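Local structure of Exo-beta-1,3-galactanase (Bifidobacterium bifidum, 5FLW) at residues E189-I194 / Q244-P250; L87-T92 / L165-Y169; D157-Y163 / E174-R180. The protein probably releases galactose from the ends of beta-1,3-galactan chains, as a putative exo-beta-1,3-galactanase of glycoside hydrolase family 43. All blocks are in the same frame, centred on the assembly; numbering follows the deposited sequence.

Contact 1. Residues E189-I194 / Q244-P250; sequences ESPTII and QVDIVVP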
loop_
_atom_site.group_PDB
_atom_site.type_symbol
_atom_site.label_atom_id
_atom_site.label_comp_id
_atom_site.label_asym_id
_atom_site.label_seq_id
_atom_site.Cartn_x
_atom_site.Cartn_y
_atom_site.Cartn_z
ATOM N N GLU A 189 -10.674 2.015 2.240
ATOM C CA GLU A 189 -9.330 2.548 2.439
ATOM C C GLU A 189 -8.243 1.545 2.045
ATOM O O GLU A 189 -8.539 0.532 1.422
ATOM C CB GLU A 189 -9.129 3.155 3.829
ATOM C CG GLU A 189 -9.263 2.192 4.983
ATOM C CD GLU A 189 -9.171 2.886 6.330
ATOM O OE1 GLU A 189 -8.678 4.030 6.405
ATOM O OE2 GLU A 189 -9.586 2.273 7.322
ATOM N N SER A 190 -6.902 1.723 2.445
ATOM C CA SER A 190 -5.776 0.848 2.098
ATOM C C SER A 190 -5.897 0.330 0.661
ATOM O O SER A 190 -5.926 -0.871 0.430
ATOM C CB SER A 190 -5.596 -0.295 3.109
ATOM O OG SER A 190 -6.657 -1.230 3.072
ATOM N N PRO A 191 -5.949 1.246 -0.303
ATOM C CA PRO A 191 -6.137 0.825 -1.698
ATOM C C PRO A 191 -4.901 0.174 -2.309
ATOM O O PRO A 191 -3.752 0.549 -2.017
ATOM C CB PRO A 191 -6.448 2.153 -2.416
ATOM C CG PRO A 191 -5.733 3.188 -1.588
ATOM C CD PRO A 191 -5.955 2.717 -0.162
ATOM N N THR A 192 -5.169 -0.766 -3.230
ATOM C CA THR A 192 -4.142 -1.376 -4.068
ATOM C C THR A 192 -4.795 -1.792 -5.390
ATOM O O THR A 192 -5.953 -2.224 -5.398
ATOM C CB THR A 192 -3.455 -2.550 -3.327
ATOM O OG1 THR A 192 -2.466 -3.154 -4.179
ATOM C CG2 THR A 192 -4.463 -3.583 -2.846
ATOM N N ILE A 193 -4.066 -1.632 -6.508
ATOM C CA ILE A 193 -4.579 -1.951 -7.842
ATOM C C ILE A 193 -3.558 -2.782 -8.607
ATOM O O ILE A 193 -2.365 -2.461 -8.620
ATOM C CB ILE A 193 -4.927 -0.669 -8.659
ATOM C CG1 ILE A 193 -6.126 0.065 -8.034
ATOM C CG2 ILE A 193 -5.225 -0.982 -10.157
ATOM C CD1 ILE A 193 -6.495 1.398 -8.679
ATOM N N ILE A 194 -4.050 -3.801 -9.312
ATOM C CA ILE A 194 -3.259 -4.567 -10.270
ATOM C C ILE A 194 -4.036 -4.603 -11.583
ATOM O O ILE A 194 -5.209 -4.215 -11.657
ATOM C CB ILE A 194 -2.878 -6.009 -9.809
ATOM C CG1 ILE A 194 -4.119 -6.887 -9.568
ATOM C CG2 ILE A 194 -1.973 -5.988 -8.575
ATOM C CD1 ILE A 194 -4.639 -7.607 -10.777
ATOM N N GLN A 244 -6.029 -6.481 7.300
ATOM C CA GLN A 244 -6.437 -5.356 6.467
ATOM C C GLN A 244 -5.559 -5.359 5.218
ATOM O O GLN A 244 -4.331 -5.237 5.327
ATOM C CB GLN A 244 -6.266 -4.022 7.210
ATOM C CG GLN A 244 -6.737 -2.829 6.349
ATOM C CD GLN A 244 -6.504 -1.470 6.997
ATOM O OE1 GLN A 244 -5.602 -1.318 7.821
ATOM N NE2 GLN A 244 -7.333 -0.475 6.633
ATOM N N VAL A 245 -6.188 -5.501 4.036
ATOM C CA VAL A 245 -5.421 -5.554 2.791
ATOM C C VAL A 245 -4.451 -4.381 2.742
ATOM O O VAL A 245 -4.789 -3.235 3.074
ATOM C CB VAL A 245 -6.323 -5.600 1.539
ATOM C CG1 VAL A 245 -7.170 -4.329 1.397
ATOM C CG2 VAL A 245 -5.475 -5.797 0.276
ATOM N N ASP A 246 -3.218 -4.687 2.372
ATOM C CA ASP A 246 -2.227 -3.651 2.156
ATOM C C ASP A 246 -1.814 -3.553 0.705
ATOM O O ASP A 246 -1.751 -2.452 0.157
ATOM C CB ASP A 246 -0.973 -3.895 2.989
ATOM C CG ASP A 246 0.068 -2.856 2.702
ATOM O OD1 ASP A 246 -0.101 -1.739 3.239
ATOM O OD2 ASP A 246 0.992 -3.136 1.886
ATOM N N ILE A 247 -1.509 -4.690 0.081
ATOM C CA ILE A 247 -1.009 -4.689 -1.290
ATOM C C ILE A 247 -1.273 -6.051 -1.919
ATOM O O ILE A 247 -1.292 -7.077 -1.230
ATOM C CB ILE A 247 0.490 -4.293 -1.328
ATOM C CG1 ILE A 247 0.937 -3.961 -2.761
ATOM C CG2 ILE A 247 1.369 -5.366 -0.639
ATOM C CD1 ILE A 247 2.211 -3.139 -2.811
ATOM N N VAL A 248 -1.517 -6.048 -3.232
ATOM C CA VAL A 248 -1.514 -7.228 -4.089
ATOM C C VAL A 248 -0.469 -6.958 -5.179
ATOM O O VAL A 248 -0.456 -5.862 -5.764
ATOM C CB VAL A 248 -2.916 -7.483 -4.692
ATOM C CG1 VAL A 248 -2.887 -8.630 -5.710
ATOM C CG2 VAL A 248 -3.951 -7.741 -3.604
ATOM N N VAL A 249 0.434 -7.916 -5.412
ATOM C CA VAL A 249 1.426 -7.765 -6.483
ATOM C C VAL A 249 1.393 -8.925 -7.469
ATOM O O VAL A 249 1.177 -10.073 -7.068
ATOM C CB VAL A 249 2.860 -7.521 -5.965
ATOM C CG1 VAL A 249 2.969 -6.148 -5.283
ATOM C CG2 VAL A 249 3.317 -8.678 -5.085
ATOM N N PRO A 250 1.588 -8.661 -8.764
ATOM C CA PRO A 250 1.842 -9.745 -9.721
ATOM C C PRO A 250 3.276 -10.262 -9.569
ATOM O O PRO A 250 4.218 -9.496 -9.327
ATOM C CB PRO A 250 1.631 -9.063 -11.082
ATOM C CG PRO A 250 1.961 -7.604 -10.844
ATOM C CD PRO A 250 1.657 -7.316 -9.378
HETATM O O HOH W 1 -1.149 -0.436 -1.589
#
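Ser-190 and Thr-192 make the direct hydrogen bonds to strand 244-250, to Val-245 and Val-248. Ser-190 OG donates to Val-245 O at 2.7 Å, tilted 19° from the carbonyl plane; the same hydroxyl is also bonded to Ser-205 OG. With OG1 of Thr-192 anti to the backbone N (chi1 179°), its oxygen reaches the opposing main chain and accepts Val-248 N at 3.2 Å in a nearly straight bond. Between these links, water 1 lies between Pro-191 O (2.8 Å) and Asp-246 O (2.7 Å), two acceptors that could not bond each other directly. Ser-190 O, by contrast, is buried without a polar partner. The amide of Gln-244 is satisfied by Trp-268 and Ser-205, and Asp-246 forms a salt bridge with Arg-83. Farther along, Ile-194 CG2 rests on Val-248 CG1 (4.0 Å) and Pro-250 CD (3.9 Å). The two strands run nearly parallel, 18° apart, but belong to different sheets of the five-bladed beta-propeller of this family. Each is the first strand of its blade, backed by its antiparallel neighbour: 199-205 behind 191-194, and 261-266 behind 244-250.

Contact 2. Residues L87-T92 / L165-Y169; sequences LHCPAT and LADDY
Cys-89 lies over one face of the Tyr-169 ring at a junction between adjacent blades of the beta-propeller, where the end of strand 80-88 meets the loop joining strands 159-165 and 172-179. Its SG sits 4.2 Å from the ring centroid, a sulfur-aromatic contact, and its CA makes a CH-pi contact at 4.0 Å from the same point. Set anti to the backbone N (chi1 178°), SG lies over the face and also comes within 3.1 Å of Asp-167 O. Across the opposite face of the ring lies Leu-165 CD1, which also touches Leu-87 CD1 at 3.8 Å. Leu-87 CB approaches Tyr-169 CE2, while Pro-90 CD packs obliquely against CZ at 3.5 Å, near the phenol end. That hydroxyl is anchored outside the pair, by hydrogen bonds with Gly-147 O and the amide of Gln-143. The loop is shaped by a type I turn from Ala-166 to Tyr-169, closed by Tyr-169 N bonding to Ala-166 O; Tyr-169, the last residue of the turn, has a positive phi (66°), and its carbonyl is bonded to Tyr-98 OH. An alanine in place of Tyr-169 would probably open a gap between Cys-89 and Leu-165 and leave Gly-147 O without its phenolic mate. Toward the solvent-exposed Ala-91 and Thr-92, two waters bridge the segments: one is held by Ala-91 N and donates a hydrogen bond to Asp-167 O at 2.6 Å, and another joins Thr-92 OG1 to Asp-168 O, donating to the latter at 2.9 Å.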
loop_
_atom_site.group_PDB
_atom_site.type_symbol
_atom_site.label_atom_id
_atom_site.label_comp_id
_atom_site.label_asym_id
_atom_site.label_seq_id
_atom_site.Cartn_x
_atom_site.Cartn_y
_atom_site.Cartn_z
ATOM N N LEU A 87 7.496 4.915 -6.584
ATOM C CA LEU A 87 7.441 4.626 -8.011
ATOM C C LEU A 87 8.740 5.093 -8.655
ATOM O O LEU A 87 9.380 6.051 -8.184
ATOM C CB LEU A 87 6.278 5.346 -8.729
ATOM C CG LEU A 87 4.846 4.876 -8.424
ATOM C CD1 LEU A 87 3.809 5.791 -9.120
ATOM C CD2 LEU A 87 4.633 3.428 -8.816
ATOM N N HIS A 88 9.134 4.398 -9.731
ATOM C CA HIS A 88 10.264 4.808 -10.558
ATOM C C HIS A 88 9.714 5.628 -11.730
ATOM O O HIS A 88 8.868 5.135 -12.493
ATOM C CB HIS A 88 11.056 3.580 -11.035
ATOM C CG HIS A 88 12.358 3.910 -11.711
ATOM N ND1 HIS A 88 12.952 3.070 -12.629
ATOM C CD2 HIS A 88 13.183 4.977 -11.595
ATOM C CE1 HIS A 88 14.094 3.597 -13.036
ATOM N NE2 HIS A 88 14.242 4.769 -12.449
ATOM N N CYS A 89 10.182 6.889 -11.853
ATOM C CA CYS A 89 9.626 7.831 -12.830
ATOM C C CYS A 89 10.277 7.626 -14.195
ATOM O O CYS A 89 11.484 7.864 -14.336
ATOM C CB CYS A 89 9.868 9.266 -12.388
ATOM S SG CYS A 89 9.265 10.460 -13.584
ATOM N N PRO A 90 9.525 7.230 -15.225
ATOM C CA PRO A 90 10.176 6.983 -16.528
ATOM C C PRO A 90 10.831 8.217 -17.131
ATOM O O PRO A 90 11.930 8.123 -17.706
ATOM C CB PRO A 90 9.029 6.454 -17.394
ATOM C CG PRO A 90 8.021 5.947 -16.413
ATOM C CD PRO A 90 8.098 6.860 -15.240
ATOM N N ALA A 91 10.198 9.390 -16.988
ATOM C CA ALA A 91 10.710 10.567 -17.682
ATOM C C ALA A 91 12.004 11.073 -17.059
ATOM O O ALA A 91 12.857 11.596 -17.775
ATOM C CB ALA A 91 9.655 11.673 -17.699
ATOM N N THR A 92 12.190 10.894 -15.742
ATOM C CA THR A 92 13.312 11.491 -15.034
ATOM C C THR A 92 14.318 10.473 -14.522
ATOM O O THR A 92 15.441 10.866 -14.191
ATOM C CB THR A 92 12.816 12.284 -13.817
ATOM O OG1 THR A 92 12.269 11.370 -12.863
ATOM C CG2 THR A 92 11.759 13.352 -14.196
ATOM N N LEU A 165 -0.495 11.242 -11.947
ATOM C CA LEU A 165 0.662 12.068 -11.655
ATOM C C LEU A 165 1.132 12.791 -12.916
ATOM O O LEU A 165 0.972 12.297 -14.047
ATOM C CB LEU A 165 1.809 11.182 -11.161
ATOM C CG LEU A 165 1.562 10.472 -9.826
ATOM C CD1 LEU A 165 2.512 9.275 -9.635
ATOM C CD2 LEU A 165 1.731 11.461 -8.683
ATOM N N ALA A 166 1.772 13.945 -12.698
ATOM C CA ALA A 166 2.530 14.612 -13.744
ATOM C C ALA A 166 3.638 13.680 -14.239
ATOM O O ALA A 166 4.005 12.697 -13.575
ATOM C CB ALA A 166 3.168 15.879 -13.174
ATOM N N ASP A 167 4.175 13.991 -15.427
ATOM C CA ASP A 167 5.213 13.143 -16.019
ATOM C C ASP A 167 6.456 13.038 -15.153
ATOM O O ASP A 167 7.187 12.050 -15.258
ATOM C CB ASP A 167 5.648 13.662 -17.390
ATOM C CG ASP A 167 4.601 13.461 -18.462
ATOM O OD1 ASP A 167 3.657 12.658 -18.256
ATOM O OD2 ASP A 167 4.716 14.145 -19.507
ATOM N N ASP A 168 6.770 14.061 -14.361
ATOM C CA ASP A 168 7.908 13.952 -13.455
ATOM C C ASP A 168 7.546 13.276 -12.129
ATOM O O ASP A 168 8.397 13.200 -11.234
ATOM C CB ASP A 168 8.555 15.321 -13.228
ATOM C CG ASP A 168 7.628 16.303 -12.523
ATOM O OD1 ASP A 168 6.534 15.913 -12.078
ATOM O OD2 ASP A 168 8.013 17.494 -12.404
ATOM N N TYR A 169 6.298 12.821 -11.982
ATOM C CA TYR A 169 5.806 12.067 -10.833
ATOM C C TYR A 169 5.782 12.869 -9.525
ATOM O O TYR A 169 5.556 12.272 -8.461
ATOM C CB TYR A 169 6.566 10.743 -10.651
ATOM C CG TYR A 169 6.126 9.590 -11.541
ATOM C CD1 TYR A 169 5.423 9.800 -12.734
ATOM C CD2 TYR A 169 6.399 8.269 -11.172
ATOM C CE1 TYR A 169 5.021 8.717 -13.539
ATOM C CE2 TYR A 169 6.006 7.191 -11.965
ATOM C CZ TYR A 169 5.325 7.408 -13.137
ATOM O OH TYR A 169 4.934 6.311 -13.907
HETATM O O HOH W 2 7.333 9.846 -16.656
HETATM O O HOH W 3 11.198 12.827 -10.829
#

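Contact 3. Residues D157-Y163 / E174-R180; sequences DHGTHIY and EDVACER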
loop_
_atom_site.group_PDB
_atom_site.type_symbol
_atom_site.label_atom_id
_atom_site.label_comp_id
_atom_site.label_asym_id
_atom_site.label_seq_id
_atom_site.Cartn_x
_atom_site.Cartn_y
_atom_site.Cartn_z
ATOM N N ASP A 157 -14.531 12.804 2.623
ATOM C CA ASP A 157 -15.693 13.576 2.198
ATOM C C ASP A 157 -16.235 13.147 0.832
ATOM O O ASP A 157 -17.374 13.504 0.506
ATOM C CB ASP A 157 -15.374 15.071 2.126
ATOM C CG ASP A 157 -14.917 15.661 3.458
ATOM O OD1 ASP A 157 -15.485 15.332 4.523
ATOM O OD2 ASP A 157 -13.955 16.459 3.398
ATOM N N HIS A 158 -15.438 12.415 0.005
ATOM C CA HIS A 158 -15.823 12.184 -1.394
ATOM C C HIS A 158 -15.799 10.728 -1.840
ATOM O O HIS A 158 -16.691 10.297 -2.602
ATOM C CB HIS A 158 -14.987 13.027 -2.390
ATOM C CG HIS A 158 -15.056 14.501 -2.143
ATOM N ND1 HIS A 158 -13.979 15.239 -1.711
ATOM C CD2 HIS A 158 -16.087 15.370 -2.244
ATOM C CE1 HIS A 158 -14.332 16.504 -1.568
ATOM N NE2 HIS A 158 -15.608 16.610 -1.886
ATOM N N GLY A 159 -14.802 9.968 -1.420
ATOM C CA GLY A 159 -14.585 8.627 -1.896
ATOM C C GLY A 159 -13.101 8.404 -2.021
ATOM O O GLY A 159 -12.291 9.212 -1.562
ATOM N N THR A 160 -12.722 7.288 -2.647
ATOM C CA THR A 160 -11.309 7.006 -2.854
ATOM C C THR A 160 -10.951 7.358 -4.297
ATOM O O THR A 160 -11.601 6.876 -5.242
ATOM C CB THR A 160 -10.971 5.571 -2.461
ATOM O OG1 THR A 160 -11.289 5.423 -1.067
ATOM C CG2 THR A 160 -9.486 5.261 -2.691
ATOM N N HIS A 161 -9.967 8.263 -4.445
ATOM C CA HIS A 161 -9.553 8.785 -5.739
ATOM C C HIS A 161 -8.502 7.889 -6.374
ATOM O O HIS A 161 -7.670 7.284 -5.689
ATOM C CB HIS A 161 -8.902 10.167 -5.610
ATOM C CG HIS A 161 -9.791 11.225 -5.033
ATOM N ND1 HIS A 161 -10.446 12.156 -5.811
ATOM C CD2 HIS A 161 -10.110 11.515 -3.750
ATOM C CE1 HIS A 161 -11.134 12.974 -5.031
ATOM N NE2 HIS A 161 -10.960 12.598 -3.777
ATOM N N ILE A 162 -8.503 7.877 -7.702
ATOM C CA ILE A 162 -7.334 7.551 -8.511
ATOM C C ILE A 162 -6.870 8.875 -9.103
ATOM O O ILE A 162 -7.614 9.517 -9.858
ATOM C CB ILE A 162 -7.662 6.546 -9.629
ATOM C CG1 ILE A 162 -8.223 5.232 -9.043
ATOM C CG2 ILE A 162 -6.425 6.318 -10.499
ATOM C CD1 ILE A 162 -8.683 4.212 -10.066
ATOM N N TYR A 163 -5.673 9.319 -8.718
ATOM C CA TYR A 163 -5.092 10.566 -9.199
ATOM C C TYR A 163 -3.958 10.254 -10.170
ATOM O O TYR A 163 -3.078 9.446 -9.851
ATOM C CB TYR A 163 -4.484 11.328 -8.030
ATOM C CG TYR A 163 -5.450 11.974 -7.067
ATOM C CD1 TYR A 163 -6.474 12.824 -7.523
ATOM C CD2 TYR A 163 -5.293 11.800 -5.688
ATOM C CE1 TYR A 163 -7.334 13.453 -6.611
ATOM C CE2 TYR A 163 -6.148 12.408 -4.785
ATOM C CZ TYR A 163 -7.151 13.235 -5.245
ATOM O OH TYR A 163 -7.990 13.830 -4.347
ATOM N N GLU A 174 -4.655 15.093 -12.516
ATOM C CA GLU A 174 -6.003 14.702 -12.902
ATOM C C GLU A 174 -6.664 13.869 -11.811
ATOM O O GLU A 174 -6.044 12.963 -11.248
ATOM C CB GLU A 174 -6.019 13.919 -14.222
ATOM C CG GLU A 174 -7.419 13.638 -14.724
ATOM C CD GLU A 174 -7.461 12.588 -15.806
ATOM O OE1 GLU A 174 -6.383 12.223 -16.331
ATOM O OE2 GLU A 174 -8.575 12.124 -16.125
ATOM N N ASP A 175 -7.928 14.179 -11.534
ATOM C CA ASP A 175 -8.770 13.355 -10.651
ATOM C C ASP A 175 -9.451 12.343 -11.580
ATOM O O ASP A 175 -10.472 12.627 -12.207
ATOM C CB ASP A 175 -9.729 14.255 -9.865
ATOM C CG ASP A 175 -10.470 13.542 -8.735
ATOM O OD1 ASP A 175 -10.133 12.387 -8.375
ATOM O OD2 ASP A 175 -11.369 14.191 -8.159
ATOM N N VAL A 176 -8.811 11.169 -11.715
ATOM C CA VAL A 176 -9.218 10.183 -12.725
ATOM C C VAL A 176 -10.550 9.544 -12.349
ATOM O O VAL A 176 -11.426 9.325 -13.209
ATOM C CB VAL A 176 -8.115 9.113 -12.895
ATOM C CG1 VAL A 176 -8.601 7.938 -13.737
ATOM C CG2 VAL A 176 -6.881 9.708 -13.502
ATOM N N ALA A 177 -10.706 9.204 -11.067
ATOM C CA ALA A 177 -11.891 8.540 -10.544
ATOM C C ALA A 177 -11.990 8.859 -9.060
ATOM O O ALA A 177 -10.983 9.147 -8.401
ATOM C CB ALA A 177 -11.828 7.011 -10.737
ATOM N N CYS A 178 -13.226 8.825 -8.549
ATOM C CA CYS A 178 -13.442 8.961 -7.116
ATOM C C CYS A 178 -14.626 8.060 -6.779
ATOM O O CYS A 178 -15.767 8.371 -7.147
ATOM C CB CYS A 178 -13.692 10.417 -6.724
ATOM S SG CYS A 178 -13.777 10.630 -4.925
ATOM N N GLU A 179 -14.348 6.929 -6.129
ATOM C CA GLU A 179 -15.345 5.884 -5.965
ATOM C C GLU A 179 -15.701 5.663 -4.505
ATOM O O GLU A 179 -14.818 5.562 -3.633
ATOM C CB GLU A 179 -14.885 4.533 -6.585
ATOM C CG GLU A 179 -14.559 4.656 -8.076
ATOM C CD GLU A 179 -15.811 4.894 -8.921
ATOM O OE1 GLU A 179 -16.901 4.385 -8.554
ATOM O OE2 GLU A 179 -15.704 5.582 -9.972
ATOM N N ARG A 180 -17.003 5.520 -4.263
ATOM C CA ARG A 180 -17.515 4.997 -3.007
ATOM C C ARG A 180 -17.875 3.539 -3.236
ATOM O O ARG A 180 -18.257 3.150 -4.343
ATOM C CB ARG A 180 -18.747 5.776 -2.534
ATOM C CG ARG A 180 -18.445 7.180 -2.009
ATOM C CD ARG A 180 -19.740 7.876 -1.666
ATOM N NE ARG A 180 -19.555 9.091 -0.885
ATOM C CZ ARG A 180 -19.707 10.323 -1.358
ATOM N NH1 ARG A 180 -20.031 10.516 -2.624
ATOM N NH2 ARG A 180 -19.525 11.373 -0.561
#
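Thr-160 and Glu-179 form an antiparallel hydrogen-bonded pair, Thr-160 N to Glu-179 O and Glu-179 N to Thr-160 O both 2.9 Å, and Ile-162 pairs likewise with Ala-177 until a classic beta bulge at Val-176 and Ala-177 shifts the register by one. Ile-162 O takes both bulge amides, Val-176 N at 2.8 Å nearly along the C=O axis and Ala-177 N more weakly. The bulge sets Asp-175 opposite Tyr-163 and beside His-161, whose ND1 donates to Asp-175 OD1 at 2.6 Å. This bond lies in the imidazole plane but meets the carboxylate on its syn side, 30° out of plane. His-161 NE2 is bonded to Asp-155 OD2, so carboxylates hold both ring nitrogens; this fixes the rotation of the ring and would probably encourage a protonated imidazole. Cys-178 SG, anti to its backbone nitrogen (chi1 -174°), lies over one ring face, 3.6 Å from the centroid, and Tyr-163 OH covers the other. The extended Arg-180 side chain reaches across to the start of the neighbouring strand and lays a guanidinium face over His-158 O, while its NE bonds to Pro-185 O. At the backbone angles of Gly-159 a CB would jam against His-158 O and run into Glu-179 O. On the other side of the sheet, Ile-162 CG2 packs on Val-176 CB at 4.1 Å. The hairpin forms the outer half of its propeller blade: strand 149-155 adjoins 159-163, strand 174-179 is the outermost, and Trp-202 of the next blade covers Thr-160, Ile-162 and Glu-179.

How the contacts relate
Contact 1 is the buried one, close to the centre of the chain, whereas contacts 2 and 3, whose centres lie about 18 and 16 Å from the centre of the chain, are only partly buried. Contacts 1 and 2 each join adjacent blades, through hydroxyl-to-backbone bonds in the first and ring packing edged by water in the second; contact 3 holds together two strands of a single blade by regular pairing and a histidine-carboxylate bond. Contacts 2 and 3 share the hairpin of strands 159-165 and 172-179, one using its connecting loop and the other its body. Contact 3 also touches contact 1, where Ile-162 CD1 meets Ile-193 CD1 at 3.8 Å between successive blades.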